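Local coordinates for oligopeptide-binding protein oppA (Lactococcus lactis, PDB 3DRF) that binds oligopeptides in a voluminous cavity that closes like a Venus fly-trap, serving the OppABCDF ABC transporter in peptide uptake, at residues 38-42 / 257-263; 246-250 / 565-570; 273-279 / 545-551; 280-284 / 349-354; 296-300 / 541-545. All coordinates share one frame; numbering follows the deposited sequence. Where two conformers were deposited one is given.

The five contacts show how one long chain is closed upon itself between distant segments. Interaction 1 and one side of interaction 3 share a five-stranded mixed sheet, their centres about 12 Å apart, linked through strands 34-40 and 274-276. Interaction 3 then joins that sheet to strand 536-549, which continues into interaction 5 within the eight-stranded sheet; the two share Tyr545. Interaction 4, centred about 11 Å from interaction 5, packs against the same tyrosine. Interaction 2 lies near the C-terminus, its centre about 31 Å from that of interaction 4, and the loop it closes encloses interactions 3, 4 and 5. Both sheets of this peptide receptor are thus tied together around strand 536-549.

Interaction 1: residues 38-42 / 257-263; sequences AYQSD and VVSTAKS
Gln40 reaches from its strand to the turn that follows Val258, and its side chain can be followed atom by atom. CB lies 4.0 Å from Val258 O. With CG anti to the backbone N (chi1 -172°) and an extended chain beyond it, CG passes 3.6 Å from Ser263 OG. CD lies 3.9 Å from Thr260 CA, and OE1 faces Thr260 CG2 while accepting from Val279 N. At the tip, NE2 gives an almost straight bond of 2.9 Å to Ser263 OG, which sits in the plane of the amide, while the serine passes its own proton to Ser259 O. NE2 also donates to Gln282 OE1. Without the amide, as with an alanine here, Ser263 OG would probably lose its donor, and Gln282 OE1 and Val279 N a partner. Beneath this the backbones run parallel, strand 34-40 beside strand 252-258 in a mixed five-stranded sheet of the periplasmic-binding-protein fold: Val258 N bonds to Tyr39 O, and Ser41 N returns to Val258 O at 2.9 Å. Val258 CG1 meets Ala38 CB at 3.7 Å on the face that Gln40 also occupies. Past the strand ends, the carboxylate of Asp42 takes over. Its OD1 accepts the backbone N of Thr260 at 2.9 Å, on the syn side, and a water joins the same oxygen to Ala261 N.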
# COMPACT_ATOMS: atom_id res chain seq x y z
N ALA A 38 16.34 1.54 11.78
CA ALA A 38 15.50 2.68 11.46
C ALA A 38 14.72 2.50 10.14
O ALA A 38 15.10 1.77 9.28
CB ALA A 38 16.33 4.02 11.43
N TYR A 39 13.64 3.26 10.06
CA TYR A 39 12.90 3.49 8.82
C TYR A 39 12.99 4.97 8.47
O TYR A 39 12.76 5.80 9.30
CB TYR A 39 11.42 3.01 8.97
CG TYR A 39 10.71 2.90 7.64
CD1 TYR A 39 10.61 1.68 6.98
CD2 TYR A 39 10.19 4.03 7.02
CE1 TYR A 39 9.98 1.62 5.74
CE2 TYR A 39 9.58 3.95 5.84
CZ TYR A 39 9.50 2.75 5.21
OH TYR A 39 8.85 2.70 3.99
N GLN A 40 13.33 5.24 7.22
CA GLN A 40 13.43 6.61 6.76
C GLN A 40 12.04 7.23 6.55
O GLN A 40 11.27 6.79 5.76
CB GLN A 40 14.26 6.68 5.47
CG GLN A 40 14.56 8.16 5.07
CD GLN A 40 15.38 8.20 3.81
OE1 GLN A 40 14.86 8.15 2.73
NE2 GLN A 40 16.69 8.29 3.98
N SER A 41 11.81 8.26 7.33
CA SER A 41 10.55 8.96 7.30
C SER A 41 10.72 10.38 7.80
O SER A 41 11.25 10.58 8.83
CB SER A 41 9.53 8.22 8.20
OG SER A 41 8.28 8.91 8.22
N ASP A 42 10.22 11.33 7.04
CA ASP A 42 10.19 12.72 7.46
C ASP A 42 8.95 13.07 8.34
O ASP A 42 8.91 14.08 8.96
CB ASP A 42 10.29 13.66 6.23
CG ASP A 42 11.70 13.64 5.61
OD1 ASP A 42 12.60 13.56 6.36
OD2 ASP A 42 11.82 13.59 4.41
N VAL A 257 12.23 6.03 13.68
CA VAL A 257 12.23 6.78 12.42
C VAL A 257 13.49 7.66 12.39
O VAL A 257 14.05 8.02 13.43
CB VAL A 257 10.94 7.62 12.16
CG1 VAL A 257 9.75 6.69 11.89
CG2 VAL A 257 10.66 8.59 13.29
N VAL A 258 13.98 7.90 11.19
CA VAL A 258 15.08 8.81 10.91
C VAL A 258 14.80 9.64 9.65
O VAL A 258 14.22 9.13 8.69
CB VAL A 258 16.41 8.06 10.73
CG1 VAL A 258 16.34 7.15 9.51
CG2 VAL A 258 17.56 9.05 10.59
N SER A 259 15.01 10.96 9.71
CA SER A 259 14.67 11.84 8.59
C SER A 259 15.55 11.57 7.38
O SER A 259 16.64 11.00 7.49
CB SER A 259 14.84 13.30 8.98
OG SER A 259 16.21 13.62 9.10
N THR A 260 15.08 11.98 6.21
CA THR A 260 15.86 11.83 5.00
C THR A 260 17.18 12.60 5.07
O THR A 260 18.22 12.08 4.65
CB THR A 260 15.03 12.30 3.81
OG1 THR A 260 13.73 11.68 3.90
CG2 THR A 260 15.70 11.92 2.52
N ALA A 261 17.17 13.79 5.66
CA ALA A 261 18.38 14.66 5.73
C ALA A 261 19.41 14.17 6.73
O ALA A 261 20.54 14.51 6.62
CB ALA A 261 17.96 16.09 6.08
N LYS A 262 19.01 13.32 7.66
CA LYS A 262 19.91 12.80 8.69
C LYS A 262 20.36 11.35 8.46
O LYS A 262 21.13 10.84 9.19
CB LYS A 262 19.31 12.98 10.10
CG LYS A 262 19.15 14.49 10.48
CD LYS A 262 18.52 14.70 11.83
CE LYS A 262 18.54 16.18 12.19
NZ LYS A 262 19.96 16.51 12.39
N SER A 263 19.85 10.72 7.43
CA SER A 263 20.08 9.28 7.23
C SER A 263 21.54 8.87 6.93
O SER A 263 22.03 7.98 7.53
CB SER A 263 19.16 8.71 6.13
OG SER A 263 17.81 8.68 6.59
O HOH W 1 14.74 15.48 6.04

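Interaction 2: residues 246-250 / 565-570; sequences EKPKL and WSEIGV
The peptide carbonyl of Glu246 is met from above its plane by Ser566 OG, which donates to Glu246 O at 2.7 Å, some 39° out of that plane. Ser566 OG lies beside its own backbone N and anti to the carbonyl carbon (chi1 -66°), which turns it to Glu246 O, while CB packs 4.0 Å from Glu246 CB. Next along the loop, Pro248 brings the CB of its ring to 4.0 Å from Trp565 O. The indole of Trp565 stays clear of this loop and packs instead on Phe224 and Pro65. Around the end of helix 564-567, Lys249 lays its aliphatic chain along carbonyls at and just past the helix end, with CD 3.6 Å from Glu567 O and CB equally close to Ile568 O. Leu250 then places CG at 3.5 Å from Ile568 O and CD1 against Ile568 CG2, and both side chains also rest on Leu35 of strand 34-40. The contact thereby pins the loop between strands 234-239 and 252-258 to the C-terminal helix. Two waters complete the seam: one donates to Lys247 O and to Ser566 O, the other to Trp565 O and Ile568 O while accepting from Leu250 N. A single direct hydrogen bond thus crosses between the segments; Trp565 O and Ser566 O at the helix end, and Ile568 O just beyond, each accept from a water held in the interface, consistent with carbonyls left over where a helix stops.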
# COMPACT_ATOMS: atom_id res chain seq x y z
N GLU A 246 10.64 -20.34 16.10
CA GLU A 246 12.06 -20.29 16.36
C GLU A 246 12.34 -19.10 17.29
O GLU A 246 11.96 -18.02 17.01
CB GLU A 246 12.81 -20.12 15.02
CG GLU A 246 12.66 -21.31 14.07
CD GLU A 246 13.32 -22.56 14.62
OE1 GLU A 246 14.48 -22.44 15.03
OE2 GLU A 246 12.67 -23.63 14.64
N LYS A 247 12.97 -19.33 18.40
CA LYS A 247 13.27 -18.25 19.30
C LYS A 247 14.41 -17.38 18.79
O LYS A 247 15.35 -17.88 18.31
CB LYS A 247 13.64 -18.81 20.66
CG LYS A 247 12.55 -19.73 21.19
CD LYS A 247 11.33 -18.89 21.55
CE LYS A 247 10.14 -19.66 22.10
NZ LYS A 247 9.38 -18.88 23.16
N PRO A 248 14.30 -16.07 18.92
CA PRO A 248 15.32 -15.20 18.36
C PRO A 248 16.67 -15.31 19.07
O PRO A 248 16.78 -15.65 20.20
CB PRO A 248 14.74 -13.79 18.55
CG PRO A 248 13.65 -13.92 19.45
CD PRO A 248 13.16 -15.29 19.45
N LYS A 249 17.69 -14.99 18.29
CA LYS A 249 19.07 -14.93 18.77
C LYS A 249 19.29 -13.63 19.55
O LYS A 249 20.03 -13.62 20.52
CB LYS A 249 20.01 -15.02 17.56
CG LYS A 249 19.98 -16.38 16.79
CD LYS A 249 21.04 -16.38 15.61
CE LYS A 249 20.93 -17.61 14.72
NZ LYS A 249 21.48 -18.79 15.40
N LEU A 250 18.67 -12.54 19.16
CA LEU A 250 18.87 -11.23 19.76
C LEU A 250 18.23 -11.04 21.12
O LEU A 250 17.27 -11.68 21.40
CB LEU A 250 18.37 -10.09 18.86
CG LEU A 250 19.05 -9.93 17.49
CD1 LEU A 250 18.17 -9.10 16.53
CD2 LEU A 250 20.43 -9.23 17.58
N TRP A 565 13.57 -12.39 11.54
CA TRP A 565 13.73 -11.78 12.87
C TRP A 565 14.26 -12.75 13.93
O TRP A 565 14.83 -12.35 14.86
CB TRP A 565 12.42 -11.12 13.35
CG TRP A 565 12.06 -9.96 12.43
CD1 TRP A 565 10.99 -9.89 11.56
CD2 TRP A 565 12.80 -8.77 12.23
NE1 TRP A 565 11.02 -8.73 10.90
CE2 TRP A 565 12.13 -8.02 11.25
CE3 TRP A 565 13.97 -8.24 12.80
CZ2 TRP A 565 12.59 -6.78 10.84
CZ3 TRP A 565 14.40 -7.01 12.40
CH2 TRP A 565 13.71 -6.29 11.44
N SER A 566 14.05 -14.03 13.75
CA SER A 566 14.64 -15.05 14.62
C SER A 566 16.06 -15.45 14.22
O SER A 566 16.78 -16.00 15.04
CB SER A 566 13.77 -16.30 14.64
OG SER A 566 12.54 -16.01 15.26
N GLU A 567 16.42 -15.21 12.98
CA GLU A 567 17.74 -15.56 12.45
C GLU A 567 18.79 -14.48 12.58
O GLU A 567 19.95 -14.79 12.61
CB GLU A 567 17.64 -16.01 10.99
CG GLU A 567 16.96 -17.33 10.83
CD GLU A 567 16.51 -17.61 9.40
OE1 GLU A 567 16.57 -16.65 8.60
OE2 GLU A 567 16.05 -18.75 9.15
N ILE A 568 18.40 -13.22 12.64
CA ILE A 568 19.37 -12.16 12.69
C ILE A 568 20.11 -12.21 14.04
O ILE A 568 19.55 -12.42 15.09
CB ILE A 568 18.74 -10.78 12.50
CG1 ILE A 568 18.24 -10.56 11.08
CG2 ILE A 568 19.74 -9.69 12.88
CD1 ILE A 568 17.36 -9.32 10.97
N GLY A 569 21.40 -11.96 13.94
CA GLY A 569 22.27 -11.84 15.08
C GLY A 569 23.42 -10.93 14.78
O GLY A 569 23.48 -10.34 13.71
N VAL A 570 24.23 -10.66 15.80
CA VAL A 570 25.42 -9.84 15.64
C VAL A 570 26.66 -10.71 15.76
O VAL A 570 27.66 -10.49 15.08
CB VAL A 570 25.48 -8.75 16.71
CG1 VAL A 570 24.37 -7.73 16.52
CG2 VAL A 570 25.41 -9.37 18.09
O HOH W 2 16.99 -18.54 16.10
O HOH W 3 17.19 -12.78 16.37

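Interaction 3: residues 273-279 / 545-551; sequences DIINGMV and YTPVNKR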
# COMPACT_ATOMS: atom_id res chain seq x y z
N ASP A 273 22.24 -0.02 12.67
CA ASP A 273 22.77 -1.18 11.97
C ASP A 273 22.13 -1.36 10.61
O ASP A 273 22.76 -1.83 9.70
CB ASP A 273 22.56 -2.46 12.79
CG ASP A 273 23.27 -2.44 14.11
OD1 ASP A 273 24.50 -2.30 14.06
OD2 ASP A 273 22.66 -2.58 15.15
N ILE A 274 20.86 -1.02 10.50
CA ILE A 274 20.06 -1.21 9.27
C ILE A 274 19.18 0.01 9.14
O ILE A 274 18.63 0.43 10.11
CB ILE A 274 19.17 -2.46 9.43
CG1 ILE A 274 20.02 -3.74 9.65
CG2 ILE A 274 18.21 -2.60 8.24
CD1 ILE A 274 19.21 -4.96 9.94
N ILE A 275 19.03 0.56 7.92
CA ILE A 275 17.97 1.52 7.60
C ILE A 275 17.16 1.07 6.39
O ILE A 275 17.70 0.80 5.37
CB ILE A 275 18.52 2.97 7.34
CG1 ILE A 275 19.44 3.45 8.51
CG2 ILE A 275 17.33 3.91 7.11
CD1 ILE A 275 20.01 4.82 8.31
N ASN A 276 15.86 0.95 6.60
CA ASN A 276 14.90 0.58 5.54
C ASN A 276 14.20 1.80 4.99
O ASN A 276 14.06 2.79 5.66
CB ASN A 276 13.89 -0.44 6.12
CG ASN A 276 14.55 -1.79 6.38
OD1 ASN A 276 15.17 -2.34 5.49
ND2 ASN A 276 14.45 -2.28 7.60
N GLY A 277 13.76 1.70 3.76
CA GLY A 277 13.01 2.77 3.10
C GLY A 277 13.78 3.94 2.55
O GLY A 277 13.22 4.94 2.26
N MET A 278 15.10 3.79 2.42
CA MET A 278 15.89 4.92 1.94
C MET A 278 15.63 5.28 0.49
O MET A 278 15.48 4.41 -0.32
CB MET A 278 17.40 4.66 2.14
CG MET A 278 17.77 4.65 3.62
SD MET A 278 19.58 4.47 3.86
CE MET A 278 20.18 6.09 3.28
N VAL A 279 15.58 6.58 0.22
CA VAL A 279 15.27 7.12 -1.11
C VAL A 279 16.38 6.77 -2.13
O VAL A 279 17.55 6.66 -1.81
CB VAL A 279 15.05 8.65 -1.07
CG1 VAL A 279 13.69 8.98 -0.40
CG2 VAL A 279 16.22 9.42 -0.43
N TYR A 545 16.69 -0.89 -1.83
CA TYR A 545 17.99 -1.25 -1.25
C TYR A 545 17.94 -1.00 0.24
O TYR A 545 17.24 -0.16 0.69
CB TYR A 545 19.14 -0.46 -1.90
CG TYR A 545 19.17 1.03 -1.53
CD1 TYR A 545 20.01 1.49 -0.52
CD2 TYR A 545 18.39 1.95 -2.21
CE1 TYR A 545 20.08 2.80 -0.20
CE2 TYR A 545 18.41 3.29 -1.86
CZ TYR A 545 19.28 3.70 -0.86
OH TYR A 545 19.36 5.01 -0.57
N THR A 546 18.75 -1.74 0.98
CA THR A 546 18.88 -1.59 2.43
C THR A 546 20.35 -1.77 2.79
O THR A 546 20.90 -2.80 2.56
CB THR A 546 18.07 -2.68 3.15
OG1 THR A 546 16.68 -2.39 2.94
CG2 THR A 546 18.35 -2.71 4.69
N PRO A 547 20.99 -0.78 3.37
CA PRO A 547 22.32 -1.00 3.93
C PRO A 547 22.27 -1.74 5.30
O PRO A 547 21.42 -1.53 6.10
CB PRO A 547 22.86 0.43 4.12
CG PRO A 547 21.66 1.25 4.41
CD PRO A 547 20.52 0.61 3.60
N VAL A 548 23.23 -2.64 5.47
CA VAL A 548 23.33 -3.50 6.64
C VAL A 548 24.77 -3.47 7.16
O VAL A 548 25.67 -3.79 6.44
CB VAL A 548 22.94 -4.96 6.30
CG1 VAL A 548 23.03 -5.81 7.54
CG2 VAL A 548 21.50 -5.00 5.69
N ASN A 549 24.96 -3.07 8.41
CA ASN A 549 26.31 -3.04 9.03
C ASN A 549 26.90 -4.44 8.95
O ASN A 549 26.24 -5.40 9.14
CB ASN A 549 26.19 -2.57 10.49
CG ASN A 549 27.52 -2.43 11.19
OD1 ASN A 549 28.21 -3.39 11.42
ND2 ASN A 549 27.82 -1.23 11.57
N LYS A 550 28.19 -4.50 8.64
CA LYS A 550 28.87 -5.81 8.54
C LYS A 550 28.88 -6.68 9.81
O LYS A 550 29.08 -7.82 9.70
CB LYS A 550 30.28 -5.67 7.90
CG LYS A 550 30.19 -5.20 6.48
CD LYS A 550 31.54 -5.19 5.80
CE LYS A 550 31.52 -4.43 4.53
NZ LYS A 550 32.92 -4.21 3.94
N ARG A 551 28.58 -6.10 10.94
CA ARG A 551 28.50 -6.87 12.16
C ARG A 551 27.23 -7.77 12.21
O ARG A 551 27.17 -8.72 12.93
CB ARG A 551 28.58 -5.98 13.41
CG ARG A 551 27.22 -5.34 13.79
CD ARG A 551 27.34 -4.56 15.05
NE ARG A 551 26.06 -4.12 15.60
CZ ARG A 551 25.59 -4.43 16.80
NH1 ARG A 551 26.24 -5.24 17.59
NH2 ARG A 551 24.42 -3.98 17.17
O HOH W 4 16.82 1.54 2.87
O HOH W 5 14.44 -0.49 1.85
O HOH W 6 15.18 1.58 -0.61
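Asp273 OD2 is gripped twice, by Arg551 NH2 at 3.0 Å and by the backbone N of Lys36. The guanidinium comes side-on: NE donates to Asp273 OD1 at 2.8 Å while NH2 takes the other oxygen. Both oxygens lie close to the guanidinium plane, yet that plane is turned 41° from the carboxylate, making a twisted two-pronged salt bridge. The bend before the arginine is set by an Asx turn, in which Asn549 OD1 accepts from Arg551 N. The same aspartate's backbone O receives Asn549 N in its carbonyl plane, and one bridge, Ile274 with Val548, follows between strands that run antiparallel. Further along, side chains and water replace backbone bonds: Thr546 OG1 donates to Asn276 OD1 at 3.0 Å, and a water donates to both Ile275 O and Tyr545 O while accepting from Met278 N. Ile275 N and Pro547 O are buried here without a partner. At the far end the phenol of Tyr545, with CG between the backbone N and the carbonyl carbon (chi1 71°), reaches across so that OH donates to Val279 O at 2.7 Å. Met278 crosses that ring at about a right angle, CB 3.7 Å from CZ of Tyr545, and its SD rests 3.9 Å from Pro547 CG. Strand 274-276 edges the five-stranded sheet and strand 536-549 belongs to the eight-stranded one, consistent with the paired crossover segments that connect the two lobes of periplasmic binding proteins.

Interaction 4: residues 280-284 / 349-354; sequences SSQYK and FSNGLS
Ser280 begins the contact by setting CB 3.5 Å from Ser350 O. Its own backbone O is held by two donors, Tyr283 N from within the 3-10 turn and Asn351 ND2 from across the interface at 3.0 Å, with Ser280 O lying nearly in the plane of the asparagine amide. Ser281 follows with CA 3.3 Å from Phe349 O, a CA-H...O contact, while its hydroxyl bonds to Asp419; its O receives a second, weak bond from Asn351 ND2. The segment opposite contains a type I' beta turn from Ser350 to Leu353, closed by Leu353 N on Ser350 O, with Asn351 and Gly352 both at positive phi, the Asn-Gly pair familiar at the centre of such turns. It leads from helix 342-349 into strand 354-356, and the asparagine amide binds carbonyls of the 3-10 segment 280-282 that precedes helix 283-287. Gln282 turns aside, toward Gln40 and Thr260. Tyr283 sends its ring back over the turn, CG anti to the backbone N (chi1 -173°), and Leu353 lies on one face in a CH-pi contact, with CD2 4.1 Å from the ring centroid and only 19° off the normal. Leu353 CD1 presses closer still, 3.5 Å from Tyr283 CG, and Asn351 O lies at the ring edge. With a serine in place of Tyr283, a gap is likely to open over Leu353 and beside Tyr545, whose ring also meets this one. Lys284 ends the walk, CB 4.0 Å from Asn351 OD1.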
# COMPACT_ATOMS: atom_id res chain seq x y z
N SER A 280 15.97 6.64 -3.37
CA SER A 280 16.88 6.30 -4.46
C SER A 280 18.02 7.30 -4.64
O SER A 280 19.11 6.92 -5.04
CB SER A 280 16.09 6.20 -5.77
OG SER A 280 15.16 5.12 -5.73
N SER A 281 17.78 8.57 -4.31
CA SER A 281 18.79 9.62 -4.53
C SER A 281 20.04 9.46 -3.63
O SER A 281 21.04 10.02 -3.91
CB SER A 281 18.21 11.01 -4.35
OG SER A 281 17.75 11.19 -3.02
N GLN A 282 19.92 8.72 -2.53
CA GLN A 282 21.03 8.48 -1.63
C GLN A 282 21.84 7.22 -1.89
O GLN A 282 22.75 6.93 -1.22
CB GLN A 282 20.47 8.46 -0.17
CG GLN A 282 19.95 9.84 0.30
CD GLN A 282 19.20 9.79 1.58
OE1 GLN A 282 18.86 8.76 2.08
NE2 GLN A 282 18.94 10.94 2.11
N TYR A 283 21.45 6.47 -2.90
CA TYR A 283 22.04 5.15 -3.18
C TYR A 283 23.57 5.19 -3.38
O TYR A 283 24.27 4.36 -2.86
CB TYR A 283 21.34 4.53 -4.41
CG TYR A 283 21.71 3.09 -4.73
CD1 TYR A 283 21.73 2.08 -3.74
CD2 TYR A 283 21.91 2.69 -6.03
CE1 TYR A 283 22.00 0.78 -4.05
CE2 TYR A 283 22.19 1.38 -6.32
CZ TYR A 283 22.23 0.45 -5.34
OH TYR A 283 22.47 -0.90 -5.63
N LYS A 284 24.04 6.18 -4.14
CA LYS A 284 25.49 6.27 -4.41
C LYS A 284 26.25 6.60 -3.10
O LYS A 284 27.24 6.02 -2.81
CB LYS A 284 25.76 7.29 -5.50
CG LYS A 284 27.21 7.33 -5.85
CD LYS A 284 27.42 8.11 -7.09
CE LYS A 284 27.56 7.27 -8.32
NZ LYS A 284 27.82 8.13 -9.55
N PHE A 349 18.23 11.86 -10.94
CA PHE A 349 18.17 11.74 -9.48
C PHE A 349 18.18 10.34 -8.91
O PHE A 349 18.52 10.20 -7.78
CB PHE A 349 16.92 12.47 -8.92
CG PHE A 349 16.87 13.97 -9.19
CD1 PHE A 349 17.71 14.84 -8.50
CD2 PHE A 349 15.95 14.51 -10.07
CE1 PHE A 349 17.65 16.17 -8.73
CE2 PHE A 349 15.89 15.85 -10.29
CZ PHE A 349 16.73 16.69 -9.58
N SER A 350 17.74 9.32 -9.64
CA SER A 350 17.40 8.01 -9.00
C SER A 350 18.55 6.99 -8.91
O SER A 350 18.37 5.91 -8.45
CB SER A 350 16.17 7.34 -9.66
OG SER A 350 16.55 6.60 -10.80
N ASN A 351 19.73 7.35 -9.43
CA ASN A 351 20.89 6.42 -9.37
C ASN A 351 20.60 5.05 -9.95
O ASN A 351 21.06 4.07 -9.48
CB ASN A 351 21.45 6.33 -7.94
CG ASN A 351 21.99 7.62 -7.49
OD1 ASN A 351 22.83 8.18 -8.15
ND2 ASN A 351 21.50 8.12 -6.43
N GLY A 352 19.79 5.04 -11.01
CA GLY A 352 19.45 3.81 -11.69
C GLY A 352 18.37 2.94 -11.04
O GLY A 352 18.03 1.94 -11.60
N LEU A 353 17.81 3.36 -9.90
CA LEU A 353 16.88 2.50 -9.17
C LEU A 353 15.44 2.64 -9.63
O LEU A 353 14.72 1.72 -9.45
CB LEU A 353 16.97 2.81 -7.69
CG LEU A 353 18.30 2.45 -7.04
CD1 LEU A 353 18.30 3.14 -5.70
CD2 LEU A 353 18.34 0.97 -6.81
N SER A 354 15.10 3.76 -10.23
CA SER A 354 13.71 4.01 -10.69
C SER A 354 13.65 3.92 -12.20
O SER A 354 14.45 4.52 -12.88
CB SER A 354 13.22 5.38 -10.24
OG SER A 354 13.15 5.44 -8.85
O HOH W 7 20.90 11.47 -7.09

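Interaction 5: residues 296-300 / 541-545; sequences GQQAM and FMLNY
Antiparallel pairing of strand 292-307 with strand 536-549, in the eight-stranded mixed sheet, brings Gln297 opposite Asn544 as a hydrogen-bonded pair. Gln297 N donates to Asn544 O, and Asn544 N answers to Gln297 O at 3.0 Å, nearly along the C=O axis. Gly296 with Tyr545 and Gln298 with Leu543 are the non-hydrogen-bonded pairs around it; at the first of these Gly296 CA comes 3.3 Å from Asn544 O. The pair is doubled on the face that carries Gln297 and Asn544. Asn544 ND2 donates to Gln297 OE1 at 3.1 Å, an almost straight bond directed at a lone pair in the carbonyl plane, although the two amides are turned 45° from each other. Gln297 takes up this place with CG between its backbone N and carbonyl carbon (chi1 68°) and the chain extended beyond, leaving NE2 to bond to Leu557 O. Both ends of the glutamine amide are therefore engaged, which fixes which way round it lies. Leu543 crosses to the other strand with CD2 3.9 Å from Gln298 CA. Where strand 292-307 is interrupted after Gln298, Ala299 N still donates to Met542 O at 3.1 Å, and the methyl of Ala299 turns in beneath the asparagine: its CB lies 3.4 Å from Asn544 ND2.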
# COMPACT_ATOMS: atom_id res chain seq x y z
N GLY A 296 19.46 -5.73 -1.95
CA GLY A 296 18.53 -5.23 -2.98
C GLY A 296 17.40 -6.20 -3.23
O GLY A 296 17.48 -7.36 -2.95
N GLN A 297 16.32 -5.66 -3.79
CA GLN A 297 15.23 -6.48 -4.28
C GLN A 297 14.40 -5.68 -5.30
O GLN A 297 14.40 -4.48 -5.30
CB GLN A 297 14.32 -6.96 -3.12
CG GLN A 297 13.52 -5.78 -2.45
CD GLN A 297 12.64 -6.10 -1.22
OE1 GLN A 297 12.05 -5.23 -0.74
NE2 GLN A 297 12.67 -7.30 -0.72
N GLN A 298 13.71 -6.39 -6.16
CA GLN A 298 12.60 -5.78 -6.93
C GLN A 298 11.53 -5.32 -5.98
O GLN A 298 11.09 -6.06 -5.18
CB GLN A 298 11.98 -6.77 -7.89
CG GLN A 298 12.91 -7.31 -8.95
CD GLN A 298 12.15 -8.15 -9.97
OE1 GLN A 298 11.69 -9.18 -9.65
NE2 GLN A 298 11.97 -7.63 -11.14
N ALA A 299 11.19 -4.06 -6.04
CA ALA A 299 10.19 -3.49 -5.12
C ALA A 299 8.77 -3.94 -5.60
O ALA A 299 8.44 -3.89 -6.75
CB ALA A 299 10.30 -2.00 -5.01
N MET A 300 7.98 -4.34 -4.66
CA MET A 300 6.59 -4.62 -5.01
C MET A 300 5.89 -3.26 -4.84
O MET A 300 5.43 -2.93 -3.77
CB MET A 300 6.04 -5.66 -4.07
CG MET A 300 5.01 -6.52 -4.78
SD MET A 300 5.15 -8.18 -4.09
CE MET A 300 4.96 -7.68 -2.48
N PHE A 541 8.39 2.33 -11.58
CA PHE A 541 8.76 1.08 -10.94
C PHE A 541 10.11 1.33 -10.26
O PHE A 541 10.81 2.25 -10.59
CB PHE A 541 8.92 -0.04 -11.97
CG PHE A 541 7.68 -0.30 -12.85
CD1 PHE A 541 6.36 -0.32 -12.34
CD2 PHE A 541 7.85 -0.60 -14.15
CE1 PHE A 541 5.29 -0.62 -13.19
CE2 PHE A 541 6.78 -0.89 -14.95
CZ PHE A 541 5.52 -0.89 -14.46
N MET A 542 10.44 0.46 -9.31
CA MET A 542 11.64 0.65 -8.51
C MET A 542 12.27 -0.64 -8.04
O MET A 542 11.65 -1.67 -7.97
CB MET A 542 11.29 1.50 -7.24
CG MET A 542 12.38 2.42 -6.68
SD MET A 542 11.51 3.66 -5.69
CE MET A 542 10.70 2.63 -4.52
N LEU A 543 13.57 -0.51 -7.75
CA LEU A 543 14.31 -1.46 -6.91
C LEU A 543 14.50 -0.84 -5.54
O LEU A 543 14.74 0.32 -5.46
CB LEU A 543 15.73 -1.76 -7.48
CG LEU A 543 15.82 -2.28 -8.89
CD1 LEU A 543 17.33 -2.46 -9.33
CD2 LEU A 543 15.06 -3.54 -8.94
N ASN A 544 14.33 -1.63 -4.49
CA ASN A 544 14.66 -1.25 -3.13
C ASN A 544 16.12 -1.60 -2.80
O ASN A 544 16.67 -2.51 -3.38
CB ASN A 544 13.75 -2.01 -2.12
CG ASN A 544 12.32 -1.49 -2.10
OD1 ASN A 544 12.06 -0.40 -2.42
ND2 ASN A 544 11.42 -2.35 -1.77
N TYR A 545 16.69 -0.89 -1.83
CA TYR A 545 17.99 -1.25 -1.25
C TYR A 545 17.94 -1.00 0.24
O TYR A 545 17.24 -0.16 0.69
CB TYR A 545 19.14 -0.46 -1.90
CG TYR A 545 19.17 1.03 -1.53
CD1 TYR A 545 20.01 1.49 -0.52
CD2 TYR A 545 18.39 1.95 -2.21
CE1 TYR A 545 20.08 2.80 -0.20
CE2 TYR A 545 18.41 3.29 -1.86
CZ TYR A 545 19.28 3.70 -0.86
OH TYR A 545 19.36 5.01 -0.57
O HOH W 8 8.35 -1.46 -8.74